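Side-chain contacts in LYND (Lyngbya aestuarii, PDB 4V1T), which probably catalyses the ATP-dependent cyclodehydration of peptide side chains to azolines, as a YcaO-family cyclodehydratase that binds ADP, magnesium and zinc: residues Q172-Q177 against F196-T201; E331-Q336 against T537-I542; V594-A599 against Q687-R692; S617-L622 against E647-P652; S742-G745 against L749-V752. All blocks are in the same frame, centred on the assembly; numbering follows the deposited sequence.

Contact 1: residues Q172-Q177 against F196-T201; sequences QALESQ and FVPGKT
P198 does nearly all the work for the 196-201 loop, pushing its ring against the end of helix 165-176 at A173 and L174, and Q177 just beyond it. The apolar part of the contact is small. CD2 of L174 lies 3.8 Å from CB of P198, and the two side chains meet at a slant. The L174 side chain swings to this methyl contact because its CG stands beside the backbone N, opposite the carbonyl carbon (chi1 -72°), with the chain extended beyond. The same leucine also touches T313 and the zinc ligand C314, so its branched end packs against both the proline and a metal-site residue.

The remaining contacts set ring carbons against backbone. CG of P198 sits 3.4 Å from the carbonyl O of A173, and 4.1 Å from CA of Q177, where the chain leaves the helix with a positive phi. A proline suits this place: it is rigid, it presents a compact apolar edge, and it has no N-H to bury.

Hydrogen bonds act within the loop and not between the segments. V197 N donates to OG1 of T201 at 2.7 Å, while O of V197 accepts from N of both K200 and T201, which ties the turn into a compact unit behind P198. G199 takes a positive phi that would press a side chain against the preceding carbonyl.

The loop leaves strand 189-196 and leads to helix 204-213, with the zinc ligands C203 and C206 close behind it. A173 packs on W180 of strand 180-184, whose ring stacks with F196.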
# COMPACT_ATOMS: atom_id res chain seq x y z
N GLN B 172 37.83 -7.69 -2.77
CA GLN B 172 38.50 -8.57 -1.82
C GLN B 172 37.49 -9.48 -1.15
O GLN B 172 37.77 -10.65 -0.94
CB GLN B 172 39.24 -7.76 -0.76
CG GLN B 172 40.46 -7.02 -1.28
CD GLN B 172 41.18 -6.26 -0.19
OE1 GLN B 172 40.59 -5.89 0.82
NE2 GLN B 172 42.48 -6.03 -0.38
N ALA B 173 36.32 -8.93 -0.81
CA ALA B 173 35.29 -9.69 -0.12
C ALA B 173 34.78 -10.84 -0.99
O ALA B 173 34.52 -11.93 -0.49
CB ALA B 173 34.14 -8.78 0.27
N LEU B 174 34.66 -10.60 -2.29
CA LEU B 174 34.19 -11.64 -3.20
C LEU B 174 35.23 -12.75 -3.37
O LEU B 174 34.87 -13.92 -3.48
CB LEU B 174 33.85 -11.03 -4.56
CG LEU B 174 32.57 -10.18 -4.62
CD1 LEU B 174 32.44 -9.55 -5.99
CD2 LEU B 174 31.34 -11.00 -4.30
N GLU B 175 36.50 -12.37 -3.39
CA GLU B 175 37.59 -13.35 -3.51
C GLU B 175 37.84 -14.06 -2.19
O GLU B 175 38.11 -15.25 -2.16
CB GLU B 175 38.87 -12.66 -4.00
CG GLU B 175 38.76 -12.11 -5.41
CD GLU B 175 39.95 -11.26 -5.82
OE1 GLU B 175 40.79 -10.93 -4.95
OE2 GLU B 175 40.04 -10.89 -7.01
N SER B 176 37.74 -13.32 -1.09
CA SER B 176 37.96 -13.86 0.24
C SER B 176 36.71 -14.56 0.79
O SER B 176 36.77 -15.20 1.84
CB SER B 176 38.39 -12.73 1.18
OG SER B 176 38.95 -13.25 2.36
N GLN B 177 35.59 -14.43 0.09
CA GLN B 177 34.30 -14.89 0.58
C GLN B 177 34.00 -14.29 1.96
O GLN B 177 33.48 -14.96 2.85
CB GLN B 177 34.24 -16.42 0.61
CG GLN B 177 33.75 -17.01 -0.71
CD GLN B 177 34.05 -18.50 -0.86
OE1 GLN B 177 34.33 -18.98 -1.95
NE2 GLN B 177 33.99 -19.23 0.25
N PHE B 196 26.40 -7.85 2.70
CA PHE B 196 26.82 -8.53 1.48
C PHE B 196 27.33 -9.92 1.82
O PHE B 196 28.29 -10.07 2.57
CB PHE B 196 27.91 -7.74 0.76
CG PHE B 196 27.50 -6.35 0.34
CD1 PHE B 196 26.75 -6.16 -0.79
CD2 PHE B 196 27.87 -5.25 1.09
CE1 PHE B 196 26.38 -4.89 -1.19
CE2 PHE B 196 27.52 -3.97 0.70
CZ PHE B 196 26.77 -3.79 -0.44
N VAL B 197 26.69 -10.94 1.25
CA VAL B 197 27.16 -12.32 1.35
C VAL B 197 27.59 -12.80 -0.04
O VAL B 197 26.73 -13.12 -0.87
CB VAL B 197 26.07 -13.26 1.92
CG1 VAL B 197 26.67 -14.63 2.18
CG2 VAL B 197 25.48 -12.69 3.20
N PRO B 198 28.91 -12.84 -0.31
CA PRO B 198 29.42 -13.26 -1.62
C PRO B 198 28.88 -14.61 -2.08
O PRO B 198 29.02 -15.59 -1.36
CB PRO B 198 30.93 -13.35 -1.39
CG PRO B 198 31.19 -12.32 -0.36
CD PRO B 198 29.99 -12.35 0.55
N GLY B 199 28.26 -14.64 -3.25
CA GLY B 199 27.65 -15.86 -3.78
C GLY B 199 26.14 -15.95 -3.55
O GLY B 199 25.44 -16.63 -4.31
N LYS B 200 25.65 -15.27 -2.52
CA LYS B 200 24.22 -15.30 -2.20
C LYS B 200 23.52 -14.00 -2.54
O LYS B 200 22.63 -13.97 -3.39
CB LYS B 200 24.02 -15.62 -0.72
CG LYS B 200 24.31 -17.08 -0.40
CD LYS B 200 24.19 -17.37 1.09
CE LYS B 200 25.19 -18.44 1.50
NZ LYS B 200 25.16 -19.62 0.60
N THR B 201 23.91 -12.92 -1.87
CA THR B 201 23.32 -11.61 -2.12
C THR B 201 24.01 -10.95 -3.30
O THR B 201 25.00 -11.46 -3.82
CB THR B 201 23.46 -10.70 -0.88
OG1 THR B 201 24.85 -10.42 -0.65
CG2 THR B 201 22.84 -11.36 0.34

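Contact 2: residues E331-Q336 against T537-I542; sequences ESRPKQ and TLEEAI
A salt-bridge network of E331, R333 and E539 joins the loop between helices 319-324 and 348-355 to the first turn of helix 538-561. E539 is the shared acceptor, one carboxylate oxygen for each partner. Its OE2 takes the N-H of R333 NE at 3.0 Å in a nearly straight bond (166°); the oxygen lies in the guanidinium plane, but the nitrogen stands well above the carboxylate plane, and the two flat groups are turned 57° apart. OE1 receives the backbone N of E331 at 3.3 Å, also from above that plane. Anchored at both oxygens, the carboxylate is limited in its rotation, and the pairing with R333 probably helps to keep this buried group ionised.

R333 reaches E539 through a bend at chi2 (-65°), and the two side chains cross at about a right angle. The aliphatic part of an arginine is also useful here: its CD packs 3.8 Å from CG2 of T537. That methyl lies over one face of the guanidinium.

T537 is the N-cap of helix 538-561: its OG1 accepts from N of E540 at 3.0 Å, which leaves CG2 to meet the arginine. A threonine thus serves both the helix start and the apolar contact. The side chain of T537 lies about 9 Å from the bound ADP.

Over a face of the guanidinium, toward its rim, OE2 of E331 stands 3.5 Å from NH2 of R333; no N-H points at it, so the attraction is one of charge alone. Further along the loop, K335 forms a salt bridge with D700.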
# COMPACT_ATOMS: atom_id res chain seq x y z
N GLU B 331 5.47 -18.89 -27.53
CA GLU B 331 4.57 -19.97 -27.15
C GLU B 331 3.21 -19.42 -26.76
O GLU B 331 3.05 -18.23 -26.53
CB GLU B 331 5.17 -20.77 -26.00
CG GLU B 331 5.58 -19.92 -24.80
CD GLU B 331 6.28 -20.72 -23.73
OE1 GLU B 331 7.50 -20.94 -23.85
OE2 GLU B 331 5.60 -21.14 -22.76
N SER B 332 2.23 -20.32 -26.65
CA SER B 332 0.85 -19.96 -26.33
C SER B 332 0.71 -19.30 -24.96
O SER B 332 1.11 -19.85 -23.94
CB SER B 332 -0.02 -21.22 -26.38
OG SER B 332 -1.31 -20.96 -25.84
N ARG B 333 0.13 -18.10 -24.97
CA ARG B 333 -0.19 -17.38 -23.74
C ARG B 333 -1.68 -17.08 -23.69
O ARG B 333 -2.15 -16.13 -24.31
CB ARG B 333 0.62 -16.08 -23.66
CG ARG B 333 2.13 -16.27 -23.59
CD ARG B 333 2.56 -16.96 -22.32
NE ARG B 333 4.02 -17.11 -22.24
CZ ARG B 333 4.65 -17.85 -21.34
NH1 ARG B 333 3.96 -18.51 -20.41
NH2 ARG B 333 5.97 -17.92 -21.35
N PRO B 334 -2.45 -17.93 -22.98
CA PRO B 334 -3.90 -17.71 -22.89
C PRO B 334 -4.27 -16.43 -22.13
O PRO B 334 -3.76 -16.19 -21.03
CB PRO B 334 -4.40 -18.95 -22.15
CG PRO B 334 -3.35 -19.99 -22.36
CD PRO B 334 -2.06 -19.23 -22.40
N LYS B 335 -5.15 -15.62 -22.72
CA LYS B 335 -5.68 -14.45 -22.05
C LYS B 335 -6.66 -14.87 -20.96
O LYS B 335 -7.48 -15.77 -21.18
CB LYS B 335 -6.40 -13.53 -23.04
CG LYS B 335 -5.57 -13.13 -24.26
CD LYS B 335 -6.40 -12.28 -25.21
CE LYS B 335 -5.70 -12.09 -26.55
NZ LYS B 335 -6.68 -11.79 -27.63
N GLN B 336 -6.57 -14.24 -19.80
CA GLN B 336 -7.48 -14.52 -18.68
C GLN B 336 -7.92 -13.21 -18.03
O GLN B 336 -7.96 -12.16 -18.68
CB GLN B 336 -6.81 -15.43 -17.64
CG GLN B 336 -6.45 -16.82 -18.15
CD GLN B 336 -7.65 -17.73 -18.33
OE1 GLN B 336 -8.80 -17.30 -18.21
NE2 GLN B 336 -7.39 -19.01 -18.61
N THR B 537 4.70 -11.26 -20.23
CA THR B 537 5.36 -12.24 -21.08
C THR B 537 5.94 -11.52 -22.30
O THR B 537 5.59 -10.38 -22.57
CB THR B 537 4.38 -13.32 -21.57
OG1 THR B 537 3.54 -12.77 -22.59
CG2 THR B 537 3.51 -13.84 -20.43
N LEU B 538 6.82 -12.20 -23.03
CA LEU B 538 7.40 -11.65 -24.24
C LEU B 538 6.33 -11.35 -25.27
O LEU B 538 6.33 -10.29 -25.88
CB LEU B 538 8.42 -12.62 -24.86
CG LEU B 538 9.86 -12.56 -24.36
CD1 LEU B 538 10.67 -13.66 -25.04
CD2 LEU B 538 10.48 -11.19 -24.61
N GLU B 539 5.41 -12.29 -25.46
CA GLU B 539 4.41 -12.15 -26.52
C GLU B 539 3.41 -11.05 -26.17
O GLU B 539 2.82 -10.44 -27.05
CB GLU B 539 3.69 -13.48 -26.80
CG GLU B 539 3.60 -14.45 -25.64
CD GLU B 539 4.87 -15.26 -25.42
OE1 GLU B 539 5.37 -15.84 -26.39
OE2 GLU B 539 5.35 -15.31 -24.27
N GLU B 540 3.24 -10.80 -24.87
CA GLU B 540 2.39 -9.71 -24.40
C GLU B 540 3.03 -8.38 -24.74
O GLU B 540 2.36 -7.45 -25.22
CB GLU B 540 2.20 -9.82 -22.89
CG GLU B 540 0.88 -9.29 -22.37
CD GLU B 540 0.73 -9.50 -20.87
OE1 GLU B 540 0.36 -10.62 -20.46
OE2 GLU B 540 1.03 -8.56 -20.09
N ALA B 541 4.32 -8.29 -24.50
CA ALA B 541 5.07 -7.07 -24.77
C ALA B 541 5.17 -6.80 -26.27
O ALA B 541 5.08 -5.65 -26.71
CB ALA B 541 6.45 -7.16 -24.14
N ILE B 542 5.38 -7.85 -27.05
CA ILE B 542 5.46 -7.73 -28.50
C ILE B 542 4.15 -7.23 -29.09
O ILE B 542 4.15 -6.37 -29.96
CB ILE B 542 5.83 -9.08 -29.16
CG1 ILE B 542 7.28 -9.44 -28.81
CG2 ILE B 542 5.67 -9.01 -30.68
CD1 ILE B 542 7.67 -10.84 -29.22

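Contact 3: residues V594-A599 against Q687-R692; sequences VLDLTA and QDYPKR
D596 and Y689 meet where strand 590-596 ends, the tyrosine hydroxyl coming to the carboxylate from the opposite direction. The CG of D596 stands anti to the backbone N (chi1 173°), which carries the carboxylate out toward the 687-692 loop. There OH of Y689 donates to OD1 at 2.6 Å, a short bond. It approaches from above the carboxylate plane, 39° out of it, while the oxygen itself lies at the edge of the ring and in its plane; the two flat groups are turned 42° apart. The same OD1 is only 3.1 Å from CE1 of Y689.

The strand is an outer one of the antiparallel sheet 590-596, 605-612, 621-626, and D596 is its last residue before the chain turns away. Its other oxygen, OD2, forms a salt bridge with R565. An aspartate suits this buried spot because its two oxygens can serve partners on separate sides, and the arginine charge would be expected to stabilise the ionised form.

Two residues on, T598 folds its OG1 back to donate to OD1 of D596 at 2.7 Å, from the face of the carboxylate opposite to that used by the tyrosine. The acceptor is therefore gripped by two hydroxyls, one from each segment. OG1 of T598 also lies 3.5 Å from CE1 of Y689, again at the ring edge, so the threonine lines the side of the tyrosine as well as steadying its acceptor. The ring of Y689 also meets that of F606 in the neighbouring strand, and touches P604 and K684.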
# COMPACT_ATOMS: atom_id res chain seq x y z
N VAL B 594 -13.95 11.31 -30.59
CA VAL B 594 -12.96 10.37 -31.09
C VAL B 594 -12.97 10.31 -32.61
O VAL B 594 -14.03 10.31 -33.23
CB VAL B 594 -13.21 8.96 -30.51
CG1 VAL B 594 -12.23 7.94 -31.09
CG2 VAL B 594 -13.09 9.00 -29.00
N LEU B 595 -11.77 10.24 -33.20
CA LEU B 595 -11.61 10.10 -34.66
C LEU B 595 -11.08 8.71 -35.04
O LEU B 595 -10.28 8.13 -34.32
CB LEU B 595 -10.65 11.15 -35.20
CG LEU B 595 -10.99 12.62 -34.97
CD1 LEU B 595 -9.93 13.47 -35.61
CD2 LEU B 595 -12.37 12.98 -35.50
N ASP B 596 -11.52 8.21 -36.18
CA ASP B 596 -11.03 6.93 -36.70
C ASP B 596 -9.75 7.14 -37.52
O ASP B 596 -9.75 7.91 -38.47
CB ASP B 596 -12.10 6.26 -37.56
CG ASP B 596 -11.58 5.01 -38.25
OD1 ASP B 596 -11.63 3.93 -37.62
OD2 ASP B 596 -11.13 5.10 -39.41
N LEU B 597 -8.69 6.43 -37.14
CA LEU B 597 -7.40 6.49 -37.83
C LEU B 597 -7.04 5.16 -38.49
O LEU B 597 -5.93 4.97 -39.00
CB LEU B 597 -6.30 6.88 -36.83
CG LEU B 597 -5.91 8.35 -36.71
CD1 LEU B 597 -7.10 9.29 -36.83
CD2 LEU B 597 -5.18 8.58 -35.40
N THR B 598 -8.00 4.23 -38.49
CA THR B 598 -7.78 2.90 -39.05
C THR B 598 -7.36 2.99 -40.51
O THR B 598 -8.11 3.49 -41.35
CB THR B 598 -9.05 2.05 -38.93
OG1 THR B 598 -9.57 2.16 -37.60
CG2 THR B 598 -8.74 0.58 -39.24
N ALA B 599 -6.15 2.51 -40.82
CA ALA B 599 -5.58 2.63 -42.15
C ALA B 599 -5.49 1.26 -42.84
O ALA B 599 -6.31 0.39 -42.58
CB ALA B 599 -4.21 3.32 -42.08
N GLN B 687 -19.70 -2.15 -35.56
CA GLN B 687 -19.69 -3.20 -36.58
C GLN B 687 -18.75 -2.89 -37.74
O GLN B 687 -18.41 -3.78 -38.52
CB GLN B 687 -21.10 -3.45 -37.11
CG GLN B 687 -21.67 -2.29 -37.90
CD GLN B 687 -22.78 -2.71 -38.85
OE1 GLN B 687 -22.96 -3.90 -39.13
NE2 GLN B 687 -23.51 -1.73 -39.35
N ASP B 688 -18.33 -1.63 -37.86
CA ASP B 688 -17.41 -1.23 -38.92
C ASP B 688 -16.02 -1.83 -38.71
O ASP B 688 -15.15 -1.71 -39.58
CB ASP B 688 -17.31 0.30 -38.99
CG ASP B 688 -18.59 0.95 -39.51
OD1 ASP B 688 -19.18 0.42 -40.48
OD2 ASP B 688 -19.00 1.99 -38.95
N TYR B 689 -15.81 -2.46 -37.56
CA TYR B 689 -14.51 -3.04 -37.20
C TYR B 689 -14.62 -4.56 -37.02
O TYR B 689 -15.06 -5.03 -35.98
CB TYR B 689 -13.98 -2.38 -35.94
CG TYR B 689 -13.91 -0.87 -36.06
CD1 TYR B 689 -12.81 -0.25 -36.63
CD2 TYR B 689 -14.95 -0.08 -35.60
CE1 TYR B 689 -12.75 1.13 -36.74
CE2 TYR B 689 -14.90 1.29 -35.70
CZ TYR B 689 -13.80 1.89 -36.27
OH TYR B 689 -13.78 3.27 -36.37
N PRO B 690 -14.21 -5.32 -38.04
CA PRO B 690 -14.23 -6.79 -37.93
C PRO B 690 -13.41 -7.33 -36.77
O PRO B 690 -12.34 -6.81 -36.48
CB PRO B 690 -13.64 -7.25 -39.27
CG PRO B 690 -13.97 -6.14 -40.21
CD PRO B 690 -13.89 -4.87 -39.40
N LYS B 691 -13.92 -8.38 -36.13
CA LYS B 691 -13.27 -9.00 -34.99
C LYS B 691 -12.16 -9.95 -35.46
O LYS B 691 -12.43 -10.92 -36.16
CB LYS B 691 -14.32 -9.74 -34.17
CG LYS B 691 -13.80 -10.44 -32.92
CD LYS B 691 -14.97 -11.03 -32.13
CE LYS B 691 -14.52 -11.68 -30.83
NZ LYS B 691 -15.68 -12.24 -30.08
N ARG B 692 -10.93 -9.66 -35.06
CA ARG B 692 -9.78 -10.46 -35.49
C ARG B 692 -8.82 -10.84 -34.36
O ARG B 692 -7.66 -11.20 -34.62
CB ARG B 692 -9.01 -9.70 -36.58
CG ARG B 692 -9.83 -9.44 -37.83
CD ARG B 692 -8.95 -9.12 -39.02
NE ARG B 692 -8.28 -7.82 -38.87
CZ ARG B 692 -7.40 -7.33 -39.75
NH1 ARG B 692 -7.07 -8.03 -40.83
NH2 ARG B 692 -6.85 -6.15 -39.53

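Contact 4: residues S617-L622 against E647-P652; sequences SERLIL and ELDKVP
R619 is the side chain that spans this contact, sending its guanidinium from the loop before strand 621-626 to the end of helix 630-649. The group is set obliquely to the backbone carbonyl of V651: NH2 lies just 2.4 Å from O of V651, with an angle of 120° at the hydrogen. So short and bent a hydrogen bond is doubtful in its exact length. The O of L648 stands over one face of the guanidinium, displaced toward the rim, while CA of P652 lies at its edge, 3.9 Å from NH2.

Bending at chi2 (-99°) and again at chi3 brings the guanidinium to the turn after the helix. At its other terminal nitrogen, NH1 forms a salt bridge with D653, just past the second segment, and this is its strongest partner. An arginine fits because its several N-H groups can serve a carbonyl and a carboxylate together.

D649 comes alongside with its carboxylate off the guanidinium plane, OD1 lying 4.5 Å from NE of R619, where it offers attraction between charges and no directed bond. Its own salt bridge is to R590, whose NH2 in turn donates to O of R619.

L648, R619 and I621 all touch L664 of helix 661-666. The arrangement is an arginine reaching the backbone of the turn that follows a helix C-terminus; it ties helix 630-649 to the outer strand 621-626 of the three-stranded antiparallel sheet in the YcaO region.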
# COMPACT_ATOMS: atom_id res chain seq x y z
N SER B 617 -7.43 29.90 -22.98
CA SER B 617 -6.93 29.09 -24.10
C SER B 617 -7.71 27.79 -24.23
O SER B 617 -8.31 27.32 -23.26
CB SER B 617 -5.46 28.79 -23.90
OG SER B 617 -5.26 28.08 -22.70
N GLU B 618 -7.68 27.20 -25.42
CA GLU B 618 -8.46 26.00 -25.72
C GLU B 618 -7.83 24.72 -25.19
O GLU B 618 -8.53 23.73 -24.99
CB GLU B 618 -8.68 25.88 -27.23
CG GLU B 618 -9.61 26.95 -27.78
CD GLU B 618 -10.02 26.68 -29.22
OE1 GLU B 618 -9.74 25.57 -29.73
OE2 GLU B 618 -10.63 27.58 -29.83
N ARG B 619 -6.52 24.74 -24.97
CA ARG B 619 -5.78 23.61 -24.43
C ARG B 619 -6.08 22.35 -25.22
O ARG B 619 -6.57 21.35 -24.67
CB ARG B 619 -6.13 23.37 -22.95
CG ARG B 619 -6.10 24.62 -22.08
CD ARG B 619 -4.82 24.78 -21.28
NE ARG B 619 -5.15 25.32 -19.96
CZ ARG B 619 -4.27 25.87 -19.13
NH1 ARG B 619 -3.00 25.97 -19.48
NH2 ARG B 619 -4.68 26.34 -17.95
N LEU B 620 -5.82 22.40 -26.51
CA LEU B 620 -6.06 21.27 -27.38
C LEU B 620 -5.20 20.11 -26.91
O LEU B 620 -3.97 20.18 -26.85
CB LEU B 620 -5.76 21.59 -28.84
CG LEU B 620 -6.69 22.62 -29.48
CD1 LEU B 620 -6.22 22.97 -30.88
CD2 LEU B 620 -8.13 22.11 -29.49
N ILE B 621 -5.87 19.04 -26.55
CA ILE B 621 -5.19 17.86 -26.10
C ILE B 621 -5.74 16.68 -26.87
O ILE B 621 -6.89 16.67 -27.30
CB ILE B 621 -5.33 17.72 -24.58
CG1 ILE B 621 -4.53 18.87 -23.93
CG2 ILE B 621 -4.80 16.38 -24.10
CD1 ILE B 621 -4.72 19.02 -22.47
N LEU B 622 -4.90 15.70 -27.07
CA LEU B 622 -5.31 14.51 -27.77
C LEU B 622 -4.52 13.30 -27.31
O LEU B 622 -3.47 13.42 -26.67
CB LEU B 622 -5.19 14.73 -29.28
CG LEU B 622 -3.92 15.44 -29.72
CD1 LEU B 622 -2.80 14.44 -29.75
CD2 LEU B 622 -4.11 16.09 -31.08
N GLU B 647 -5.30 16.91 -15.54
CA GLU B 647 -4.57 17.46 -14.39
C GLU B 647 -3.82 18.74 -14.79
O GLU B 647 -3.40 19.53 -13.95
CB GLU B 647 -3.61 16.42 -13.80
CG GLU B 647 -4.28 15.36 -12.93
CD GLU B 647 -4.91 15.93 -11.65
OE1 GLU B 647 -4.76 17.14 -11.36
OE2 GLU B 647 -5.56 15.17 -10.91
N LEU B 648 -3.68 18.95 -16.09
CA LEU B 648 -3.02 20.14 -16.61
C LEU B 648 -3.97 21.34 -16.63
O LEU B 648 -3.54 22.48 -16.56
CB LEU B 648 -2.49 19.86 -18.02
CG LEU B 648 -1.09 20.33 -18.42
CD1 LEU B 648 -0.07 20.22 -17.29
CD2 LEU B 648 -0.62 19.53 -19.62
N ASP B 649 -5.27 21.06 -16.72
CA ASP B 649 -6.29 22.10 -16.82
C ASP B 649 -6.28 23.08 -15.65
O ASP B 649 -6.48 24.28 -15.84
CB ASP B 649 -7.69 21.47 -16.92
CG ASP B 649 -8.07 21.08 -18.34
OD1 ASP B 649 -7.37 21.46 -19.30
OD2 ASP B 649 -9.11 20.40 -18.49
N LYS B 650 -6.07 22.58 -14.44
CA LYS B 650 -6.16 23.42 -13.26
C LYS B 650 -4.94 24.32 -13.11
O LYS B 650 -4.95 25.26 -12.33
CB LYS B 650 -6.36 22.57 -12.01
CG LYS B 650 -7.67 21.81 -12.04
CD LYS B 650 -8.32 21.66 -10.67
CE LYS B 650 -9.83 21.81 -10.75
NZ LYS B 650 -10.56 20.94 -9.78
N VAL B 651 -3.89 24.03 -13.88
CA VAL B 651 -2.71 24.89 -13.94
C VAL B 651 -3.00 26.09 -14.84
O VAL B 651 -3.52 25.92 -15.93
CB VAL B 651 -1.50 24.13 -14.51
CG1 VAL B 651 -0.26 25.00 -14.46
CG2 VAL B 651 -1.27 22.83 -13.74
N PRO B 652 -2.64 27.32 -14.39
CA PRO B 652 -2.86 28.47 -15.28
C PRO B 652 -1.80 28.57 -16.37
O PRO B 652 -0.74 27.97 -16.25
CB PRO B 652 -2.78 29.68 -14.33
CG PRO B 652 -2.70 29.10 -12.94
CD PRO B 652 -2.10 27.75 -13.10

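Contact 5: residues S742-G745 against L749-V752; sequences SRFG and LYDV
The ring of Y750 offers its edge to the 742-745 loop: the carbonyl oxygens of F744 and G745 both lie near its plane, the latter 3.2 Å from CE2. The F744 ring meets the helix at its own edge, where CD2 of L749 comes 3.6 Å from CD1 of F744, the two side chains slanting across each other. Over one face of the F744 ring stands C of S742, toward the rim.

The single hydrogen bond runs from OH of Y750 to O of F744 at 2.6 Å, with 128° at the carbonyl oxygen and the donor tilted 28° from the carbonyl plane. The hydroxyl also lies 3.4 Å from CB of F744. A tyrosine suits this spot, being long enough to cross from the first turn of helix 748-755, which thus packs back on its own lead-in loop.

L749, with CG anti to its N (chi1 -174°), points its branched end at the loop, where CD2 also lies 3.8 Å from O of R743. That carbonyl and the one of G745 accept from R738. Helix 538-561 also takes part: L749 packs on A556 and Y560, and the Y560 ring meets that of F744.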
# COMPACT_ATOMS: atom_id res chain seq x y z
N SER B 742 8.07 14.46 -37.28
CA SER B 742 8.21 15.08 -38.60
C SER B 742 9.30 14.42 -39.45
O SER B 742 10.38 14.99 -39.66
CB SER B 742 8.50 16.57 -38.45
OG SER B 742 7.42 17.24 -37.80
N ARG B 743 9.01 13.22 -39.95
CA ARG B 743 9.94 12.48 -40.81
C ARG B 743 9.29 12.23 -42.16
O ARG B 743 8.38 11.42 -42.27
CB ARG B 743 10.36 11.17 -40.14
CG ARG B 743 10.96 11.38 -38.75
CD ARG B 743 11.40 10.09 -38.11
NE ARG B 743 12.15 10.29 -36.88
CZ ARG B 743 12.63 9.29 -36.14
NH1 ARG B 743 12.42 8.03 -36.50
NH2 ARG B 743 13.31 9.56 -35.04
N PHE B 744 9.75 12.95 -43.19
CA PHE B 744 9.03 13.05 -44.45
C PHE B 744 9.71 12.35 -45.62
O PHE B 744 9.56 12.77 -46.77
CB PHE B 744 8.81 14.53 -44.80
CG PHE B 744 8.08 15.30 -43.74
CD1 PHE B 744 7.06 14.70 -43.01
CD2 PHE B 744 8.39 16.62 -43.49
CE1 PHE B 744 6.38 15.40 -42.03
CE2 PHE B 744 7.71 17.34 -42.52
CZ PHE B 744 6.70 16.73 -41.79
N GLY B 745 10.43 11.27 -45.33
CA GLY B 745 10.99 10.44 -46.39
C GLY B 745 9.88 9.74 -47.16
O GLY B 745 8.77 9.58 -46.65
N LEU B 749 3.80 7.35 -45.75
CA LEU B 749 3.25 8.66 -45.39
C LEU B 749 2.53 9.30 -46.57
O LEU B 749 1.47 9.91 -46.42
CB LEU B 749 4.36 9.58 -44.88
CG LEU B 749 3.91 10.93 -44.32
CD1 LEU B 749 3.10 10.76 -43.04
CD2 LEU B 749 5.11 11.82 -44.08
N TYR B 750 3.10 9.14 -47.76
CA TYR B 750 2.54 9.70 -48.98
C TYR B 750 1.57 8.73 -49.65
O TYR B 750 0.53 9.14 -50.17
CB TYR B 750 3.67 10.07 -49.97
CG TYR B 750 4.67 11.07 -49.41
CD1 TYR B 750 4.48 12.44 -49.55
CD2 TYR B 750 5.80 10.65 -48.72
CE1 TYR B 750 5.39 13.35 -49.04
CE2 TYR B 750 6.72 11.56 -48.20
CZ TYR B 750 6.49 12.90 -48.36
OH TYR B 750 7.40 13.80 -47.84
N ASP B 751 1.91 7.44 -49.63
CA ASP B 751 1.24 6.45 -50.47
C ASP B 751 -0.06 5.89 -49.89
O ASP B 751 -1.03 5.70 -50.63
CB ASP B 751 2.20 5.28 -50.75
CG ASP B 751 3.45 5.71 -51.50
OD1 ASP B 751 3.69 6.92 -51.62
OD2 ASP B 751 4.19 4.82 -51.96
N VAL B 752 -0.09 5.60 -48.59
CA VAL B 752 -1.25 4.91 -48.01
C VAL B 752 -2.56 5.67 -48.25
O VAL B 752 -3.55 5.05 -48.65
CB VAL B 752 -1.06 4.65 -46.50
CG1 VAL B 752 -2.33 4.04 -45.89
CG2 VAL B 752 0.13 3.74 -46.27

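Contacts 3 and 5 are the buried ones, and both rely on a tyrosine hydroxyl, given to a carboxylate in the first and to a backbone carbonyl in the second; their nearest atoms are about 4 Å apart. Contact 4 lies at the surface and contact 2 is partly buried; in these two an arginine carries the load. Contacts 3 and 4 reach the same three-stranded antiparallel sheet, at strands 590-596 and 621-626, while helix 538-561 starts in contact 2 and packs against residues of contacts 3 and 5. Contact 1, partly buried, stands apart beside the zinc site, its centre about 38 Å or more from theirs, and is held by proline packing instead of polar bonds.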